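Local coordinates for glucoamylase (Thermoanaerobacterium thermosaccharolyticum, PDB 1LF6), which hydrolyses terminal alpha-1,4-linked glucose residues, probably one after another from the non-reducing ends of starch-like chains with release of beta-D-glucose, at residues M624-E636 and S648-L662. Numbering follows the deposited sequence.
Sequences MEKFANEGGIISE and SASPLNWAHAEYVIL
Tyr659 sets its CG anti to the backbone N (chi1 171°), which sends the ring from helix 653-662 towards Met624 and Glu625; Glu625, extended beyond CG, brings OE1 to within 2.7 Å of Tyr659 OH. The hydroxyl donates to the anti side of the carboxylate, whose plane is turned 55° from the ring. Met624 runs antiparallel alongside the tyrosine side chain, CB at the ring edge, its bent chain laying CE 3.5 Å from Ala655 O. A phenylalanine in place of Tyr659 would probably leave Glu625 OE1 without this donor. Helices 618-627, carrying Met624 and Glu625, and 653-668 belong to the (alpha/alpha) barrel of the family 15 catalytic domain, and the loop leaving the former runs back along the start of the latter. There Ile634 lies over one face of the His656 ring, CB 3.9 Å from its centroid, while Gly632 O meets the ring edge in plane; His656 has its main polar partner in Ser301. Further along, Leu652 N, at the helix N-cap, donates to Ile634 O (3.0 Å), and Glu636 N to Ala649 O (2.8 Å). A water joins Glu636 OE2 to Ala649 N, Tyr337 OH hydrogen-bonds Glu636 OE1, and Ser648 adjoins Trp325, a likely substrate-binding residue.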
ATOM      1  N   MET A 624      -4.166 -15.006  -8.689  1.00 15.17           N
ATOM      2  CA  MET A 624      -4.059 -13.835  -7.834  1.00 15.69           C
ATOM      3  C   MET A 624      -4.472 -14.172  -6.403  1.00 16.58           C
ATOM      4  O   MET A 624      -3.874 -13.673  -5.441  1.00 16.07           O
ATOM      5  CB  MET A 624      -4.920 -12.683  -8.373  1.00 16.72           C
ATOM      6  CG  MET A 624      -4.337 -12.001  -9.611  1.00 13.98           C
ATOM      7  SD  MET A 624      -5.048 -10.375  -9.914  1.00 13.38           S
ATOM      8  CE  MET A 624      -4.128  -9.370  -8.781  1.00 12.17           C
ATOM      9  N   GLU A 625      -5.480 -15.029  -6.262  1.00 17.52           N
ATOM     10  CA  GLU A 625      -5.959 -15.422  -4.937  1.00 17.80           C
ATOM     11  C   GLU A 625      -4.884 -16.172  -4.163  1.00 17.51           C
ATOM     12  O   GLU A 625      -4.695 -15.940  -2.972  1.00 16.72           O
ATOM     13  CB  GLU A 625      -7.228 -16.279  -5.061  1.00 18.95           C
ATOM     14  CG  GLU A 625      -8.428 -15.469  -5.529  1.00 20.18           C
ATOM     15  CD  GLU A 625      -9.639 -16.314  -5.876  1.00 21.49           C
ATOM     16  OE1 GLU A 625     -10.651 -15.724  -6.309  1.00 21.57           O
ATOM     17  OE2 GLU A 625      -9.581 -17.553  -5.722  1.00 22.58           O
ATOM     18  N   LYS A 626      -4.164 -17.053  -4.850  1.00 18.61           N
ATOM     19  CA  LYS A 626      -3.109 -17.825  -4.215  1.00 18.08           C
ATOM     20  C   LYS A 626      -1.882 -16.956  -3.931  1.00 18.59           C
ATOM     21  O   LYS A 626      -1.119 -17.239  -3.011  1.00 20.21           O
ATOM     22  CB  LYS A 626      -2.727 -19.018  -5.100  1.00 20.22           C
ATOM     23  CG  LYS A 626      -3.907 -19.941  -5.427  1.00 22.64           C
ATOM     24  CD  LYS A 626      -3.508 -21.050  -6.384  1.00 25.17           C
ATOM     25  CE  LYS A 626      -4.727 -21.779  -6.944  1.00 26.97           C
ATOM     26  NZ  LYS A 626      -5.587 -22.321  -5.862  1.00 29.36           N
ATOM     27  N   PHE A 627      -1.700 -15.893  -4.713  1.00 16.43           N
ATOM     28  CA  PHE A 627      -0.564 -15.000  -4.506  1.00 15.01           C
ATOM     29  C   PHE A 627      -0.754 -14.179  -3.236  1.00 16.41           C
ATOM     30  O   PHE A 627       0.216 -13.740  -2.616  1.00 16.75           O
ATOM     31  CB  PHE A 627      -0.389 -14.066  -5.710  1.00 14.56           C
ATOM     32  CG  PHE A 627       0.313 -14.702  -6.878  1.00 14.35           C
ATOM     33  CD1 PHE A 627      -0.092 -14.430  -8.183  1.00 13.67           C
ATOM     34  CD2 PHE A 627       1.384 -15.578  -6.677  1.00 13.15           C
ATOM     35  CE1 PHE A 627       0.557 -15.023  -9.273  1.00 12.14           C
ATOM     36  CE2 PHE A 627       2.037 -16.174  -7.761  1.00  9.35           C
ATOM     37  CZ  PHE A 627       1.623 -15.897  -9.062  1.00  9.92           C
ATOM     38  N   ALA A 628      -2.009 -13.972  -2.846  1.00 16.13           N
ATOM     39  CA  ALA A 628      -2.308 -13.208  -1.647  1.00 16.15           C
ATOM     40  C   ALA A 628      -1.827 -14.015  -0.447  1.00 17.22           C
ATOM     41  O   ALA A 628      -1.783 -15.249  -0.500  1.00 16.16           O
ATOM     42  CB  ALA A 628      -3.819 -12.944  -1.545  1.00 16.24           C
ATOM     43  N   ASN A 629      -1.446 -13.327   0.629  1.00 17.05           N
ATOM     44  CA  ASN A 629      -0.987 -14.030   1.821  1.00 16.06           C
ATOM     45  C   ASN A 629      -2.162 -14.453   2.705  1.00 17.67           C
ATOM     46  O   ASN A 629      -3.330 -14.350   2.313  1.00 15.39           O
ATOM     47  CB  ASN A 629      -0.002 -13.177   2.637  1.00 13.90           C
ATOM     48  CG  ASN A 629      -0.617 -11.892   3.174  1.00 14.37           C
ATOM     49  OD1 ASN A 629      -1.826 -11.788   3.355  1.00 14.93           O
ATOM     50  ND2 ASN A 629       0.234 -10.909   3.449  1.00 13.36           N
ATOM     51  N   GLU A 630      -1.833 -14.931   3.900  1.00 17.07           N
ATOM     52  CA  GLU A 630      -2.818 -15.396   4.858  1.00 19.15           C
ATOM     53  C   GLU A 630      -3.816 -14.308   5.236  1.00 18.56           C
ATOM     54  O   GLU A 630      -4.976 -14.598   5.510  1.00 18.30           O
ATOM     55  CB  GLU A 630      -2.106 -15.923   6.100  1.00 21.77           C
ATOM     56  CG  GLU A 630      -3.017 -16.517   7.144  1.00 23.21           C
ATOM     57  CD  GLU A 630      -2.234 -17.261   8.197  1.00 23.18           C
ATOM     58  OE1 GLU A 630      -2.157 -18.507   8.115  1.00 25.46           O
ATOM     59  OE2 GLU A 630      -1.683 -16.595   9.095  1.00 23.17           O
ATOM     60  N   GLY A 631      -3.367 -13.057   5.236  1.00 15.71           N
ATOM     61  CA  GLY A 631      -4.255 -11.955   5.565  1.00 17.74           C
ATOM     62  C   GLY A 631      -5.053 -11.435   4.379  1.00 18.08           C
ATOM     63  O   GLY A 631      -5.780 -10.443   4.497  1.00 20.18           O
ATOM     64  N   GLY A 632      -4.921 -12.105   3.237  1.00 17.79           N
ATOM     65  CA  GLY A 632      -5.632 -11.686   2.042  1.00 17.10           C
ATOM     66  C   GLY A 632      -4.976 -10.477   1.397  1.00 19.53           C
ATOM     67  O   GLY A 632      -5.582  -9.794   0.576  1.00 20.75           O
ATOM     68  N   ILE A 633      -3.725 -10.215   1.762  1.00 18.44           N
ATOM     69  CA  ILE A 633      -2.993  -9.075   1.227  1.00 17.55           C
ATOM     70  C   ILE A 633      -2.079  -9.483   0.080  1.00 17.90           C
ATOM     71  O   ILE A 633      -1.327 -10.459   0.173  1.00 16.97           O
ATOM     72  CB  ILE A 633      -2.199  -8.373   2.357  1.00 17.31           C
ATOM     73  CG1 ILE A 633      -3.195  -7.640   3.271  1.00 18.46           C
ATOM     74  CG2 ILE A 633      -1.137  -7.428   1.781  1.00 17.81           C
ATOM     75  CD1 ILE A 633      -2.585  -6.970   4.478  1.00 18.78           C
ATOM     76  N   ILE A 634      -2.185  -8.739  -1.018  1.00 16.86           N
ATOM     77  CA  ILE A 634      -1.392  -8.994  -2.212  1.00 16.14           C
ATOM     78  C   ILE A 634      -0.217  -8.024  -2.251  1.00 17.55           C
ATOM     79  O   ILE A 634      -0.387  -6.806  -2.133  1.00 17.21           O
ATOM     80  CB  ILE A 634      -2.233  -8.808  -3.504  1.00 14.98           C
ATOM     81  CG1 ILE A 634      -3.479  -9.705  -3.455  1.00 13.73           C
ATOM     82  CG2 ILE A 634      -1.388  -9.143  -4.731  1.00 12.79           C
ATOM     83  CD1 ILE A 634      -4.436  -9.500  -4.630  1.00 15.87           C
ATOM     84  N   SER A 635       0.977  -8.573  -2.418  1.00 16.24           N
ATOM     85  CA  SER A 635       2.176  -7.754  -2.479  1.00 15.25           C
ATOM     86  C   SER A 635       2.429  -7.292  -3.904  1.00 14.26           C
ATOM     87  O   SER A 635       1.807  -7.768  -4.849  1.00 14.54           O
ATOM     88  CB  SER A 635       3.392  -8.546  -1.982  1.00 14.37           C
ATOM     89  OG  SER A 635       3.726  -9.582  -2.893  1.00 11.81           O
ATOM     90  N   GLU A 636       3.349  -6.349  -4.042  1.00 14.81           N
ATOM     91  CA  GLU A 636       3.733  -5.827  -5.337  1.00 13.74           C
ATOM     92  C   GLU A 636       4.468  -6.918  -6.120  1.00 14.55           C
ATOM     93  O   GLU A 636       4.278  -7.066  -7.329  1.00 12.75           O
ATOM     94  CB  GLU A 636       4.650  -4.623  -5.134  1.00 15.03           C
ATOM     95  CG  GLU A 636       5.295  -4.082  -6.396  1.00 12.19           C
ATOM     96  CD  GLU A 636       6.279  -2.976  -6.089  1.00 14.67           C
ATOM     97  OE1 GLU A 636       5.844  -1.813  -5.967  1.00 13.30           O
ATOM     98  OE2 GLU A 636       7.484  -3.282  -5.948  1.00 13.16           O
ATOM     99  N   SER A 648       8.746  -6.680  -0.927  1.00 16.58           N
ATOM    100  CA  SER A 648       8.263  -5.530  -1.670  1.00 16.37           C
ATOM    101  C   SER A 648       7.042  -4.956  -0.962  1.00 16.93           C
ATOM    102  O   SER A 648       6.537  -5.535   0.006  1.00 15.20           O
ATOM    103  CB  SER A 648       7.889  -5.953  -3.090  1.00 14.17           C
ATOM    104  OG  SER A 648       6.926  -6.994  -3.052  1.00 17.42           O
ATOM    105  N   ALA A 649       6.572  -3.814  -1.446  1.00 16.56           N
ATOM    106  CA  ALA A 649       5.414  -3.167  -0.860  1.00 19.02           C
ATOM    107  C   ALA A 649       4.203  -4.104  -0.809  1.00 20.77           C
ATOM    108  O   ALA A 649       4.006  -4.944  -1.689  1.00 19.97           O
ATOM    109  CB  ALA A 649       5.063  -1.908  -1.663  1.00 19.39           C
ATOM    110  N   SER A 650       3.416  -3.958   0.250  1.00 22.70           N
ATOM    111  CA  SER A 650       2.187  -4.724   0.434  1.00 28.83           C
ATOM    112  C   SER A 650       1.429  -4.080   1.593  1.00 30.44           C
ATOM    113  O   SER A 650       2.014  -3.699   2.602  1.00 36.80           O
ATOM    114  CB  SER A 650       2.480  -6.184   0.760  1.00 25.69           C
ATOM    115  OG  SER A 650       2.730  -6.338   2.141  1.00 33.48           O
ATOM    116  N   PRO A 651       0.111  -3.915   1.442  1.00 15.31           N
ATOM    117  CA  PRO A 651      -0.648  -4.273   0.234  1.00 15.31           C
ATOM    118  C   PRO A 651      -0.412  -3.295  -0.915  1.00 15.31           C
ATOM    119  O   PRO A 651      -0.321  -2.087  -0.688  1.00 23.12           O
ATOM    120  CB  PRO A 651      -2.103  -4.244   0.723  1.00 15.31           C
ATOM    121  CG  PRO A 651      -2.077  -3.221   1.827  1.00 15.31           C
ATOM    122  CD  PRO A 651      -0.787  -3.557   2.552  1.00 15.31           C
ATOM    123  N   LEU A 652      -0.291  -3.807  -2.142  1.00 20.10           N
ATOM    124  CA  LEU A 652      -0.128  -2.924  -3.300  1.00 18.61           C
ATOM    125  C   LEU A 652      -1.560  -2.646  -3.736  1.00 17.01           C
ATOM    126  O   LEU A 652      -2.220  -3.502  -4.327  1.00 18.58           O
ATOM    127  CB  LEU A 652       0.651  -3.601  -4.441  1.00 18.24           C
ATOM    128  CG  LEU A 652       0.931  -2.700  -5.652  1.00 20.61           C
ATOM    129  CD1 LEU A 652       1.856  -1.559  -5.238  1.00 21.50           C
ATOM    130  CD2 LEU A 652       1.571  -3.489  -6.776  1.00 21.50           C
ATOM    131  N   ASN A 653      -2.039  -1.450  -3.420  1.00 16.23           N
ATOM    132  CA  ASN A 653      -3.412  -1.069  -3.725  1.00 15.33           C
ATOM    133  C   ASN A 653      -3.837  -1.263  -5.172  1.00 15.29           C
ATOM    134  O   ASN A 653      -4.959  -1.691  -5.439  1.00 15.96           O
ATOM    135  CB  ASN A 653      -3.656   0.371  -3.266  1.00 16.39           C
ATOM    136  CG  ASN A 653      -3.565   0.512  -1.750  1.00 18.47           C
ATOM    137  OD1 ASN A 653      -3.779  -0.459  -1.015  1.00 18.63           O
ATOM    138  ND2 ASN A 653      -3.264   1.713  -1.276  1.00 17.09           N
ATOM    139  N   TRP A 654      -2.942  -0.963  -6.104  1.00 14.20           N
ATOM    140  CA  TRP A 654      -3.229  -1.134  -7.519  1.00 14.39           C
ATOM    141  C   TRP A 654      -3.497  -2.616  -7.835  1.00 15.61           C
ATOM    142  O   TRP A 654      -4.385  -2.942  -8.639  1.00 16.32           O
ATOM    143  CB  TRP A 654      -2.046  -0.593  -8.329  1.00 13.36           C
ATOM    144  CG  TRP A 654      -2.178  -0.655  -9.818  1.00 12.77           C
ATOM    145  CD1 TRP A 654      -3.255  -1.083 -10.544  1.00 12.54           C
ATOM    146  CD2 TRP A 654      -1.164  -0.314 -10.766  1.00 12.75           C
ATOM    147  NE1 TRP A 654      -2.970  -1.034 -11.891  1.00 13.25           N
ATOM    148  CE2 TRP A 654      -1.692  -0.565 -12.053  1.00 12.88           C
ATOM    149  CE3 TRP A 654       0.144   0.180 -10.655  1.00 11.27           C
ATOM    150  CZ2 TRP A 654      -0.954  -0.339 -13.219  1.00 14.02           C
ATOM    151  CZ3 TRP A 654       0.875   0.401 -11.809  1.00 11.21           C
ATOM    152  CH2 TRP A 654       0.324   0.143 -13.077  1.00 12.38           C
ATOM    153  N   ALA A 655      -2.749  -3.511  -7.194  1.00 13.55           N
ATOM    154  CA  ALA A 655      -2.931  -4.941  -7.425  1.00 14.35           C
ATOM    155  C   ALA A 655      -4.283  -5.424  -6.884  1.00 15.18           C
ATOM    156  O   ALA A 655      -4.937  -6.274  -7.484  1.00 14.62           O
ATOM    157  CB  ALA A 655      -1.798  -5.722  -6.777  1.00 14.34           C
ATOM    158  N   HIS A 656      -4.694  -4.891  -5.741  1.00 14.42           N
ATOM    159  CA  HIS A 656      -5.981  -5.268  -5.170  1.00 15.61           C
ATOM    160  C   HIS A 656      -7.101  -4.732  -6.049  1.00 15.41           C
ATOM    161  O   HIS A 656      -8.134  -5.380  -6.218  1.00 15.81           O
ATOM    162  CB  HIS A 656      -6.099  -4.740  -3.739  1.00 14.57           C
ATOM    163  CG  HIS A 656      -5.440  -5.625  -2.727  1.00 16.96           C
ATOM    164  ND1 HIS A 656      -5.996  -6.819  -2.315  1.00 17.67           N
ATOM    165  CD2 HIS A 656      -4.237  -5.539  -2.113  1.00 16.46           C
ATOM    166  CE1 HIS A 656      -5.160  -7.433  -1.496  1.00 16.34           C
ATOM    167  NE2 HIS A 656      -4.085  -6.678  -1.356  1.00 16.38           N
ATOM    168  N   ALA A 657      -6.882  -3.550  -6.617  1.00 15.38           N
ATOM    169  CA  ALA A 657      -7.863  -2.938  -7.499  1.00 15.60           C
ATOM    170  C   ALA A 657      -7.964  -3.799  -8.753  1.00 16.28           C
ATOM    171  O   ALA A 657      -9.057  -4.049  -9.268  1.00 17.97           O
ATOM    172  CB  ALA A 657      -7.433  -1.514  -7.857  1.00 14.12           C
ATOM    173  N   GLU A 658      -6.815  -4.267  -9.235  1.00 16.77           N
ATOM    174  CA  GLU A 658      -6.789  -5.109 -10.421  1.00 15.33           C
ATOM    175  C   GLU A 658      -7.527  -6.415 -10.132  1.00 15.60           C
ATOM    176  O   GLU A 658      -8.266  -6.902 -10.980  1.00 14.49           O
ATOM    177  CB  GLU A 658      -5.346  -5.409 -10.837  1.00 16.01           C
ATOM    178  CG  GLU A 658      -5.215  -6.140 -12.177  1.00 16.37           C
ATOM    179  CD  GLU A 658      -5.611  -5.278 -13.369  1.00 14.89           C
ATOM    180  OE1 GLU A 658      -5.865  -4.071 -13.181  1.00 13.67           O
ATOM    181  OE2 GLU A 658      -5.661  -5.814 -14.497  1.00 15.79           O
ATOM    182  N   TYR A 659      -7.327  -6.986  -8.942  1.00 15.88           N
ATOM    183  CA  TYR A 659      -8.016  -8.231  -8.603  1.00 15.76           C
ATOM    184  C   TYR A 659      -9.527  -8.029  -8.606  1.00 14.49           C
ATOM    185  O   TYR A 659     -10.269  -8.849  -9.144  1.00 16.88           O
ATOM    186  CB  TYR A 659      -7.589  -8.778  -7.231  1.00 15.74           C
ATOM    187  CG  TYR A 659      -8.460  -9.943  -6.799  1.00 15.62           C
ATOM    188  CD1 TYR A 659      -9.603  -9.736  -6.022  1.00 14.00           C
ATOM    189  CD2 TYR A 659      -8.209 -11.235  -7.261  1.00 14.95           C
ATOM    190  CE1 TYR A 659     -10.477 -10.781  -5.727  1.00 17.33           C
ATOM    191  CE2 TYR A 659      -9.080 -12.288  -6.971  1.00 16.58           C
ATOM    192  CZ  TYR A 659     -10.211 -12.051  -6.208  1.00 17.29           C
ATOM    193  OH  TYR A 659     -11.086 -13.076  -5.938  1.00 20.34           O
ATOM    194  N   VAL A 660      -9.979  -6.943  -7.994  1.00 15.72           N
ATOM    195  CA  VAL A 660     -11.408  -6.641  -7.943  1.00 15.17           C
ATOM    196  C   VAL A 660     -11.989  -6.547  -9.353  1.00 15.40           C
ATOM    197  O   VAL A 660     -12.998  -7.181  -9.660  1.00 14.15           O
ATOM    198  CB  VAL A 660     -11.660  -5.311  -7.195  1.00 15.40           C
ATOM    199  CG1 VAL A 660     -13.117  -4.881  -7.339  1.00 16.86           C
ATOM    200  CG2 VAL A 660     -11.318  -5.485  -5.736  1.00 14.89           C
ATOM    201  N   ILE A 661     -11.340  -5.764 -10.211  1.00 15.88           N
ATOM    202  CA  ILE A 661     -11.808  -5.586 -11.582  1.00 15.78           C
ATOM    203  C   ILE A 661     -11.777  -6.888 -12.382  1.00 15.52           C
ATOM    204  O   ILE A 661     -12.677  -7.150 -13.184  1.00 16.44           O
ATOM    205  CB  ILE A 661     -10.971  -4.490 -12.296  1.00 17.55           C
ATOM    206  CG1 ILE A 661     -11.273  -3.130 -11.656  1.00 19.04           C
ATOM    207  CG2 ILE A 661     -11.291  -4.452 -13.782  1.00 18.27           C
ATOM    208  CD1 ILE A 661     -10.290  -2.034 -12.014  1.00 20.35           C
ATOM    209  N   LEU A 662     -10.754  -7.710 -12.158  1.00 13.03           N
ATOM    210  CA  LEU A 662     -10.628  -8.990 -12.863  1.00 13.03           C
ATOM    211  C   LEU A 662     -11.708  -9.959 -12.395  1.00 13.57           C
ATOM    212  O   LEU A 662     -12.375 -10.607 -13.199  1.00 15.54           O
ATOM    213  CB  LEU A 662      -9.252  -9.605 -12.599  1.00 12.40           C
ATOM    214  CG  LEU A 662      -9.059 -11.030 -13.118  1.00 12.21           C
ATOM    215  CD1 LEU A 662      -9.262 -11.042 -14.625  1.00 11.76           C
ATOM    216  CD2 LEU A 662      -7.673 -11.540 -12.743  1.00 11.14           C
TER
HETATM  217  O   HOH W   1       8.205  -2.647  -3.410  1.00 15.66           O